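Local atomic coordinates of flagellar hook-associated protein 2 (Helicobacter pylori, PDB entry 6IWY), a protein that caps the tip of the growing flagellar filament, helping flagellin monomers polymerise there and keeping them from leaking out unpolymerised. Residues 63-74 and 88-97; 316-325 and 341-351. All blocks are in the same frame, centred on the assembly; numbering follows the deposited sequence.

Contact 1: residues 63-74 and 88-97; sequences LKFYTQNKDYAV and SITDATNGEV
The methyl of Thr93 fits into the angle between the rings of Tyr72 and Phe65 and meets each in a different way. Over Tyr72 it makes a CH-pi contact, with CG2 4.0 Å from the ring centroid and 16° off the ring normal. Toward Phe65 it comes in at the ring edge, CG2 lying 3.9 Å from Phe65 CZ. A chi1 of 56° turns Thr93 OG1 to the last helical turn, within bonding distance of Ile89 O (2.9 Å) and Val97 O (2.8 Å), and leaves CG2 to face the beta hairpin, whose type I' turn runs from Thr67 to Lys70. Val97 CG2 lies 4.0 Å from Phe65 CE1 and also touches the methyl of Thr67, whose hydroxyl turns to the carbonyl of Arg124. At the other end, Leu63 CD2 and Ile89 CD1 meet 3.9 Å apart, while Val74 CG1 packs on Ala92 CB at 3.8 Å. Strand 70-74 and helix 88-92 run at 138° to each other. Beyond the helix, Asn94 takes positive phi in a Schellman motif. Shape fit and burial of apolar groups thus hold hairpin to helix end, with the buried Thr93 hydroxyl turned to carbonyl oxygens of its own segment.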
loop_
_atom_site.group_PDB
_atom_site.type_symbol
_atom_site.label_atom_id
_atom_site.label_comp_id
_atom_site.label_asym_id
_atom_site.label_seq_id
_atom_site.Cartn_x
_atom_site.Cartn_y
_atom_site.Cartn_z
ATOM N N LEU A 63 -7.240 -2.441 -6.243
ATOM C CA LEU A 63 -6.128 -1.539 -6.020
ATOM C C LEU A 63 -6.000 -1.374 -4.529
ATOM O O LEU A 63 -6.924 -0.929 -3.889
ATOM C CB LEU A 63 -6.339 -0.191 -6.676
ATOM C CG LEU A 63 -5.335 0.915 -6.314
ATOM C CD1 LEU A 63 -3.991 0.642 -6.885
ATOM C CD2 LEU A 63 -5.859 2.256 -6.801
ATOM N N LYS A 64 -4.841 -1.741 -4.000
ATOM C CA LYS A 64 -4.544 -1.677 -2.574
ATOM C C LYS A 64 -3.637 -0.497 -2.275
ATOM O O LYS A 64 -2.544 -0.383 -2.854
ATOM C CB LYS A 64 -3.792 -2.942 -2.154
ATOM C CG LYS A 64 -4.675 -4.094 -1.704
ATOM C CD LYS A 64 -3.874 -5.409 -1.483
ATOM C CE LYS A 64 -2.863 -5.320 -0.319
ATOM N NZ LYS A 64 -2.508 -6.667 0.302
ATOM N N PHE A 65 -4.030 0.358 -1.345
ATOM C CA PHE A 65 -3.069 1.325 -0.806
ATOM C C PHE A 65 -3.445 1.696 0.594
ATOM O O PHE A 65 -4.549 1.382 1.027
ATOM C CB PHE A 65 -2.965 2.567 -1.692
ATOM C CG PHE A 65 -4.273 3.215 -1.956
ATOM C CD1 PHE A 65 -4.814 4.104 -1.042
ATOM C CD2 PHE A 65 -4.985 2.901 -3.087
ATOM C CE1 PHE A 65 -6.042 4.689 -1.261
ATOM C CE2 PHE A 65 -6.229 3.478 -3.320
ATOM C CZ PHE A 65 -6.761 4.377 -2.398
ATOM N N TYR A 66 -2.538 2.392 1.269
ATOM C CA TYR A 66 -2.633 2.701 2.701
ATOM C C TYR A 66 -2.245 4.146 2.977
ATOM O O TYR A 66 -1.170 4.594 2.590
ATOM C CB TYR A 66 -1.717 1.797 3.490
ATOM C CG TYR A 66 -1.486 2.178 4.927
ATOM C CD1 TYR A 66 -2.400 1.796 5.943
ATOM C CD2 TYR A 66 -0.325 2.841 5.316
ATOM C CE1 TYR A 66 -2.159 2.109 7.310
ATOM C CE2 TYR A 66 -0.077 3.158 6.675
ATOM C CZ TYR A 66 -0.994 2.789 7.660
ATOM O OH TYR A 66 -0.758 3.103 8.985
ATOM N N THR A 67 -3.118 4.863 3.674
ATOM C CA THR A 67 -2.863 6.227 4.056
ATOM C C THR A 67 -3.807 6.595 5.187
ATOM O O THR A 67 -4.803 5.890 5.428
ATOM C CB THR A 67 -3.024 7.139 2.852
ATOM O OG1 THR A 67 -2.332 8.363 3.102
ATOM C CG2 THR A 67 -4.495 7.422 2.518
ATOM N N GLN A 68 -3.493 7.675 5.894
ATOM C CA GLN A 68 -4.289 8.094 7.065
ATOM C C GLN A 68 -4.584 6.905 7.970
ATOM O O GLN A 68 -5.679 6.762 8.495
ATOM C CB GLN A 68 -5.612 8.755 6.621
ATOM N N ASN A 69 -3.601 6.039 8.136
ATOM C CA ASN A 69 -3.734 4.855 8.957
ATOM C C ASN A 69 -4.861 3.936 8.551
ATOM O O ASN A 69 -5.414 3.230 9.388
ATOM C CB ASN A 69 -3.894 5.251 10.426
ATOM C CG ASN A 69 -2.591 5.670 11.053
ATOM O OD1 ASN A 69 -2.062 4.957 11.930
ATOM N ND2 ASN A 69 -2.046 6.810 10.611
ATOM N N LYS A 70 -5.190 3.912 7.273
ATOM C CA LYS A 70 -6.264 3.048 6.779
ATOM C C LYS A 70 -5.869 2.301 5.485
ATOM O O LYS A 70 -5.331 2.873 4.531
ATOM C CB LYS A 70 -7.569 3.852 6.591
ATOM C CG LYS A 70 -8.842 3.046 6.899
ATOM C CD LYS A 70 -10.131 3.887 6.854
ATOM C CE LYS A 70 -10.468 4.578 8.193
ATOM N NZ LYS A 70 -10.836 6.028 7.953
ATOM N N ASP A 71 -6.119 1.002 5.495
ATOM C CA ASP A 71 -5.966 0.182 4.319
ATOM C C ASP A 71 -7.182 0.423 3.470
ATOM O O ASP A 71 -8.275 0.354 3.989
ATOM C CB ASP A 71 -5.915 -1.301 4.708
ATOM C CG ASP A 71 -4.559 -1.727 5.214
ATOM O OD1 ASP A 71 -4.429 -2.802 5.859
ATOM O OD2 ASP A 71 -3.594 -0.991 4.941
ATOM N N TYR A 72 -7.015 0.723 2.193
ATOM C CA TYR A 72 -8.147 0.714 1.285
ATOM C C TYR A 72 -7.933 -0.323 0.196
ATOM O O TYR A 72 -6.827 -0.539 -0.264
ATOM C CB TYR A 72 -8.366 2.068 0.625
ATOM C CG TYR A 72 -8.591 3.242 1.558
ATOM C CD1 TYR A 72 -9.875 3.679 1.865
ATOM C CD2 TYR A 72 -7.514 3.943 2.091
ATOM C CE1 TYR A 72 -10.068 4.757 2.692
ATOM C CE2 TYR A 72 -7.694 5.002 2.922
ATOM C CZ TYR A 72 -8.962 5.414 3.211
ATOM O OH TYR A 72 -9.131 6.495 4.042
ATOM N N ALA A 73 -9.009 -0.969 -0.204
ATOM C CA ALA A 73 -9.021 -1.858 -1.343
ATOM C C ALA A 73 -10.155 -1.362 -2.286
ATOM O O ALA A 73 -11.349 -1.514 -1.979
ATOM C CB ALA A 73 -9.268 -3.297 -0.871
ATOM N N VAL A 74 -9.766 -0.740 -3.389
ATOM C CA VAL A 74 -10.682 -0.283 -4.410
ATOM C C VAL A 74 -10.900 -1.451 -5.370
ATOM O O VAL A 74 -9.941 -2.045 -5.868
ATOM C CB VAL A 74 -10.088 0.878 -5.223
ATOM C CG1 VAL A 74 -11.183 1.722 -5.863
ATOM C CG2 VAL A 74 -9.168 1.738 -4.347
ATOM N N SER A 88 -13.804 5.833 -9.001
ATOM C CA SER A 88 -14.008 4.775 -8.063
ATOM C C SER A 88 -12.983 4.926 -6.927
ATOM O O SER A 88 -13.306 4.578 -5.806
ATOM C CB SER A 88 -13.992 3.409 -8.758
ATOM O OG SER A 88 -12.702 2.856 -8.825
ATOM N N ILE A 89 -11.786 5.480 -7.207
ATOM C CA ILE A 89 -10.801 5.777 -6.147
ATOM C C ILE A 89 -11.365 6.807 -5.193
ATOM O O ILE A 89 -11.353 6.620 -3.973
ATOM C CB ILE A 89 -9.457 6.290 -6.690
ATOM C CG1 ILE A 89 -8.685 5.149 -7.322
ATOM C CG2 ILE A 89 -8.636 6.927 -5.569
ATOM C CD1 ILE A 89 -7.483 5.588 -8.058
ATOM N N THR A 90 -11.879 7.884 -5.763
ATOM C CA THR A 90 -12.582 8.915 -5.006
ATOM C C THR A 90 -13.764 8.380 -4.160
ATOM O O THR A 90 -13.946 8.768 -2.979
ATOM C CB THR A 90 -13.151 9.947 -5.971
ATOM O OG1 THR A 90 -12.090 10.436 -6.822
ATOM C CG2 THR A 90 -13.822 11.080 -5.212
ATOM N N ASP A 91 -14.563 7.498 -4.759
ATOM C CA ASP A 91 -15.728 6.914 -4.062
ATOM C C ASP A 91 -15.331 5.896 -2.969
ATOM O O ASP A 91 -15.939 5.853 -1.914
ATOM C CB ASP A 91 -16.689 6.242 -5.065
ATOM C CG ASP A 91 -17.505 7.260 -5.932
ATOM O OD1 ASP A 91 -17.503 8.522 -5.728
ATOM O OD2 ASP A 91 -18.212 6.762 -6.834
ATOM N N ALA A 92 -14.327 5.063 -3.223
ATOM C CA ALA A 92 -13.837 4.160 -2.184
ATOM C C ALA A 92 -13.420 4.913 -0.910
ATOM O O ALA A 92 -13.697 4.454 0.193
ATOM C CB ALA A 92 -12.666 3.312 -2.686
ATOM N N THR A 93 -12.757 6.057 -1.083
ATOM C CA THR A 93 -12.120 6.787 0.011
ATOM C C THR A 93 -12.962 7.921 0.595
ATOM O O THR A 93 -12.511 8.609 1.509
ATOM C CB THR A 93 -10.815 7.437 -0.500
ATOM O OG1 THR A 93 -11.119 8.278 -1.631
ATOM C CG2 THR A 93 -9.766 6.386 -0.885
ATOM N N ASN A 94 -14.172 8.140 0.069
ATOM C CA ASN A 94 -15.016 9.286 0.488
ATOM C C ASN A 94 -14.359 10.634 0.181
ATOM O O ASN A 94 -14.553 11.612 0.912
ATOM C CB ASN A 94 -15.321 9.228 1.984
ATOM C CG ASN A 94 -16.684 8.684 2.275
ATOM O OD1 ASN A 94 -16.826 7.513 2.660
ATOM N ND2 ASN A 94 -17.710 9.534 2.122
ATOM N N GLY A 95 -13.575 10.695 -0.881
ATOM C CA GLY A 95 -12.959 11.951 -1.236
ATOM C C GLY A 95 -11.680 12.302 -0.472
ATOM O O GLY A 95 -11.158 13.409 -0.631
ATOM N N GLU A 96 -11.146 11.369 0.320
ATOM C CA GLU A 96 -9.930 11.630 1.091
ATOM C C GLU A 96 -8.706 11.446 0.212
ATOM O O GLU A 96 -7.656 12.086 0.414
ATOM C CB GLU A 96 -9.867 10.706 2.304
ATOM C CG GLU A 96 -10.811 11.133 3.438
ATOM C CD GLU A 96 -10.230 12.261 4.303
ATOM O OE1 GLU A 96 -9.089 12.113 4.810
ATOM O OE2 GLU A 96 -10.926 13.288 4.492
ATOM N N VAL A 97 -8.839 10.519 -0.726
ATOM C CA VAL A 97 -7.851 10.328 -1.759
ATOM C C VAL A 97 -8.583 10.547 -3.041
ATOM O O VAL A 97 -9.615 9.946 -3.263
ATOM C CB VAL A 97 -7.234 8.922 -1.764
ATOM C CG1 VAL A 97 -6.052 8.877 -2.742
ATOM C CG2 VAL A 97 -6.760 8.562 -0.387
#

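Contact 2: residues 316-325 and 341-351; sequences INSKTGMLTI and LNAGMVQSYEA
Leu323 and Val346 form a hydrogen-bonded antiparallel pair, joined by Leu323 N to Val346 O (2.9 Å) and Val346 N to Leu323 O (2.7 Å). Ile325 and Gly344 repeat the pattern; there the bond from Gly344 N to Ile325 O is longer, 3.1 Å, and its donor is tilted 28° from the carbonyl plane. Beyond the strand, Ser348 N donates to Gly321 O at 2.8 Å, tying the type I turn Ser318-Gly321 to the start of helix 349-356. That stretch also holds two successive ST turns, Ser318 OG accepting from Thr320 N and Thr320 OG1 from Met322 N.

Side-chain packing divides between the faces. The Leu323/Ile325 face is apolar: Leu323 CB meets Val346 CG1 at 3.5 Å, and Ile316 from strand 314-318 and Leu341 from the loop before strand 344-347 pack against it, as does Leu253. The Met322/Thr324 face is mixed: the aliphatic CG atoms of Met322 and Gln347 touch, and Thr324 OG1 faces Met345 CG.

Strand 344-347 is the outermost of its sheet within this chain, though Asp60 bonds to Met345 and Gln347. The arrangement is an antiparallel strand pair followed directly by a helix N-capped by Ser348, whose OG accepts from Ala351 N.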
loop_
_atom_site.group_PDB
_atom_site.type_symbol
_atom_site.label_atom_id
_atom_site.label_comp_id
_atom_site.label_asym_id
_atom_site.label_seq_id
_atom_site.Cartn_x
_atom_site.Cartn_y
_atom_site.Cartn_z
ATOM N N ILE A 316 -12.475 -17.946 -2.527
ATOM C CA ILE A 316 -11.584 -18.763 -3.331
ATOM C C ILE A 316 -10.237 -18.047 -3.502
ATOM O O ILE A 316 -10.182 -16.853 -3.757
ATOM C CB ILE A 316 -12.115 -18.996 -4.732
ATOM C CG1 ILE A 316 -13.593 -19.410 -4.724
ATOM C CG2 ILE A 316 -11.306 -20.043 -5.409
ATOM C CD1 ILE A 316 -14.253 -19.172 -6.071
ATOM N N ASN A 317 -9.166 -18.815 -3.378
ATOM C CA ASN A 317 -7.823 -18.383 -3.704
ATOM C C ASN A 317 -7.179 -19.214 -4.827
ATOM O O ASN A 317 -7.551 -20.356 -5.055
ATOM C CB ASN A 317 -6.997 -18.452 -2.436
ATOM C CG ASN A 317 -7.032 -17.169 -1.689
ATOM O OD1 ASN A 317 -6.580 -16.146 -2.227
ATOM N ND2 ASN A 317 -7.565 -17.178 -0.450
ATOM N N SER A 318 -6.204 -18.626 -5.502
ATOM C CA SER A 318 -5.416 -19.311 -6.487
ATOM C C SER A 318 -3.908 -19.059 -6.275
ATOM O O SER A 318 -3.514 -17.943 -5.966
ATOM C CB SER A 318 -5.800 -18.796 -7.846
ATOM O OG SER A 318 -4.852 -19.218 -8.816
ATOM N N LYS A 319 -3.076 -20.080 -6.484
ATOM C CA LYS A 319 -1.628 -19.917 -6.393
ATOM C C LYS A 319 -1.084 -18.841 -7.331
ATOM O O LYS A 319 -0.082 -18.162 -7.022
ATOM C CB LYS A 319 -0.894 -21.239 -6.712
ATOM N N THR A 320 -1.736 -18.709 -8.481
ATOM C CA THR A 320 -1.249 -17.838 -9.525
ATOM C C THR A 320 -1.711 -16.415 -9.311
ATOM O O THR A 320 -1.301 -15.509 -10.026
ATOM C CB THR A 320 -1.764 -18.309 -10.867
ATOM O OG1 THR A 320 -3.199 -18.407 -10.804
ATOM C CG2 THR A 320 -1.161 -19.661 -11.220
ATOM N N GLY A 321 -2.603 -16.228 -8.350
ATOM C CA GLY A 321 -3.255 -14.939 -8.139
ATOM C C GLY A 321 -4.317 -14.634 -9.175
ATOM O O GLY A 321 -4.878 -13.552 -9.164
ATOM N N MET A 322 -4.578 -15.591 -10.063
ATOM C CA MET A 322 -5.487 -15.408 -11.192
ATOM C C MET A 322 -6.608 -16.463 -11.111
ATOM O O MET A 322 -6.350 -17.638 -10.792
ATOM C CB MET A 322 -4.704 -15.536 -12.519
ATOM C CG MET A 322 -3.875 -14.283 -12.941
ATOM S SD MET A 322 -2.275 -14.561 -13.821
ATOM C CE MET A 322 -2.822 -15.031 -15.472
ATOM N N LEU A 323 -7.839 -16.032 -11.365
ATOM C CA LEU A 323 -8.971 -16.945 -11.584
ATOM C C LEU A 323 -9.752 -16.577 -12.811
ATOM O O LEU A 323 -10.032 -15.400 -13.040
ATOM C CB LEU A 323 -10.013 -16.872 -10.472
ATOM C CG LEU A 323 -9.909 -17.687 -9.198
ATOM C CD1 LEU A 323 -11.316 -17.742 -8.668
ATOM C CD2 LEU A 323 -9.349 -19.075 -9.402
ATOM N N THR A 324 -10.145 -17.599 -13.555
ATOM C CA THR A 324 -11.076 -17.445 -14.636
ATOM C C THR A 324 -12.267 -18.326 -14.277
ATOM O O THR A 324 -12.136 -19.543 -14.130
ATOM C CB THR A 324 -10.452 -17.828 -16.013
ATOM O OG1 THR A 324 -9.460 -16.855 -16.395
ATOM C CG2 THR A 324 -11.517 -17.907 -17.106
ATOM N N ILE A 325 -13.415 -17.681 -14.097
ATOM C CA ILE A 325 -14.662 -18.359 -13.837
ATOM C C ILE A 325 -15.401 -18.503 -15.172
ATOM O O ILE A 325 -15.439 -17.570 -15.973
ATOM C CB ILE A 325 -15.561 -17.578 -12.852
ATOM C CG1 ILE A 325 -14.727 -16.923 -11.728
ATOM C CG2 ILE A 325 -16.644 -18.485 -12.280
ATOM C CD1 ILE A 325 -13.887 -17.851 -11.020
ATOM N N LEU A 341 -21.122 -15.293 -8.182
ATOM C CA LEU A 341 -19.991 -15.151 -9.084
ATOM C C LEU A 341 -20.424 -14.672 -10.489
ATOM O O LEU A 341 -21.563 -14.831 -10.902
ATOM C CB LEU A 341 -19.223 -16.473 -9.169
ATOM C CG LEU A 341 -18.728 -17.095 -7.837
ATOM C CD1 LEU A 341 -17.903 -18.419 -7.995
ATOM C CD2 LEU A 341 -17.929 -16.055 -7.084
ATOM N N ASN A 342 -19.478 -14.044 -11.184
ATOM C CA ASN A 342 -19.569 -13.646 -12.582
ATOM C C ASN A 342 -18.626 -14.428 -13.408
ATOM O O ASN A 342 -17.496 -14.581 -13.026
ATOM C CB ASN A 342 -19.065 -12.222 -12.732
ATOM C CG ASN A 342 -20.039 -11.229 -12.258
ATOM O OD1 ASN A 342 -21.256 -11.417 -12.402
ATOM N ND2 ASN A 342 -19.540 -10.156 -11.691
ATOM N N ALA A 343 -19.065 -14.903 -14.553
ATOM C CA ALA A 343 -18.151 -15.342 -15.606
ATOM C C ALA A 343 -17.141 -14.224 -15.847
ATOM O O ALA A 343 -17.523 -13.093 -16.053
ATOM C CB ALA A 343 -18.924 -15.622 -16.872
ATOM N N GLY A 344 -15.858 -14.532 -15.798
ATOM C CA GLY A 344 -14.823 -13.520 -16.028
ATOM C C GLY A 344 -13.496 -13.916 -15.403
ATOM O O GLY A 344 -13.361 -15.015 -14.847
ATOM N N MET A 345 -12.523 -13.019 -15.510
ATOM C CA MET A 345 -11.201 -13.229 -14.945
ATOM C C MET A 345 -11.050 -12.293 -13.768
ATOM O O MET A 345 -11.388 -11.135 -13.880
ATOM C CB MET A 345 -10.108 -12.903 -15.976
ATOM C CG MET A 345 -10.255 -13.601 -17.324
ATOM S SD MET A 345 -8.845 -13.364 -18.449
ATOM C CE MET A 345 -9.396 -12.007 -19.509
ATOM N N VAL A 346 -10.545 -12.779 -12.637
ATOM C CA VAL A 346 -10.223 -11.873 -11.525
ATOM C C VAL A 346 -8.799 -12.092 -11.198
ATOM O O VAL A 346 -8.327 -13.207 -11.293
ATOM C CB VAL A 346 -11.042 -12.117 -10.253
ATOM C CG1 VAL A 346 -10.879 -13.519 -9.794
ATOM C CG2 VAL A 346 -10.603 -11.176 -9.161
ATOM N N GLN A 347 -8.126 -11.014 -10.819
ATOM C CA GLN A 347 -6.722 -11.054 -10.463
ATOM C C GLN A 347 -6.455 -10.398 -9.126
ATOM O O GLN A 347 -6.979 -9.340 -8.804
ATOM C CB GLN A 347 -5.894 -10.339 -11.531
ATOM C CG GLN A 347 -5.584 -11.215 -12.683
ATOM C CD GLN A 347 -4.869 -10.510 -13.795
ATOM O OE1 GLN A 347 -4.036 -9.624 -13.576
ATOM N NE2 GLN A 347 -5.193 -10.898 -15.020
ATOM N N SER A 348 -5.576 -11.015 -8.359
ATOM C CA SER A 348 -5.022 -10.363 -7.187
ATOM C C SER A 348 -4.359 -9.059 -7.596
ATOM O O SER A 348 -3.834 -8.938 -8.708
ATOM C CB SER A 348 -3.963 -11.234 -6.556
ATOM O OG SER A 348 -2.754 -10.508 -6.498
ATOM N N TYR A 349 -4.356 -8.094 -6.686
ATOM C CA TYR A 349 -3.540 -6.894 -6.830
ATOM C C TYR A 349 -2.121 -7.281 -7.187
ATOM O O TYR A 349 -1.534 -6.734 -8.136
ATOM C CB TYR A 349 -3.489 -6.080 -5.554
ATOM C CG TYR A 349 -2.394 -5.040 -5.555
ATOM C CD1 TYR A 349 -2.605 -3.780 -6.111
ATOM C CD2 TYR A 349 -1.126 -5.321 -5.048
ATOM C CE1 TYR A 349 -1.625 -2.816 -6.126
ATOM C CE2 TYR A 349 -0.128 -4.356 -5.048
ATOM C CZ TYR A 349 -0.394 -3.098 -5.592
ATOM O OH TYR A 349 0.575 -2.123 -5.615
ATOM N N GLU A 350 -1.579 -8.210 -6.413
ATOM C CA GLU A 350 -0.223 -8.702 -6.612
ATOM C C GLU A 350 -0.087 -9.238 -8.019
ATOM O O GLU A 350 0.823 -8.885 -8.716
ATOM C CB GLU A 350 0.104 -9.800 -5.564
ATOM C CG GLU A 350 1.468 -10.443 -5.643
ATOM C CD GLU A 350 1.759 -11.344 -4.451
ATOM O OE1 GLU A 350 0.781 -11.848 -3.814
ATOM O OE2 GLU A 350 2.974 -11.556 -4.165
ATOM N N ALA A 351 -1.019 -10.066 -8.459
ATOM C CA ALA A 351 -0.924 -10.604 -9.802
ATOM C C ALA A 351 -0.999 -9.528 -10.926
ATOM O O ALA A 351 -0.428 -9.752 -11.989
ATOM C CB ALA A 351 -1.946 -11.678 -10.007
#

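Overall arrangement
The two contacts come in series along the chain, contact 1 closing before contact 2 opens, and their centres lie about 22 Å apart. Contact 1 sits about 10 Å from the centre of the chain; contact 2, at about 20 Å, draws on two other antiparallel sheets, one holding strand 314-318 and one holding strands 322-327 and 344-347, and its segment 316-325 overlaps the flagellin hook IN motif. Hairpin 61-76 is the shared element of this cap-protein fragment. It packs on helix 82-92 in contact 1, and its Leu63 and Lys64 touch Tyr349 of contact 2. Asp60, just before strand 61-67, bonds to Met345 and Gln347, and Thr61, the strand's first residue, to Gln347.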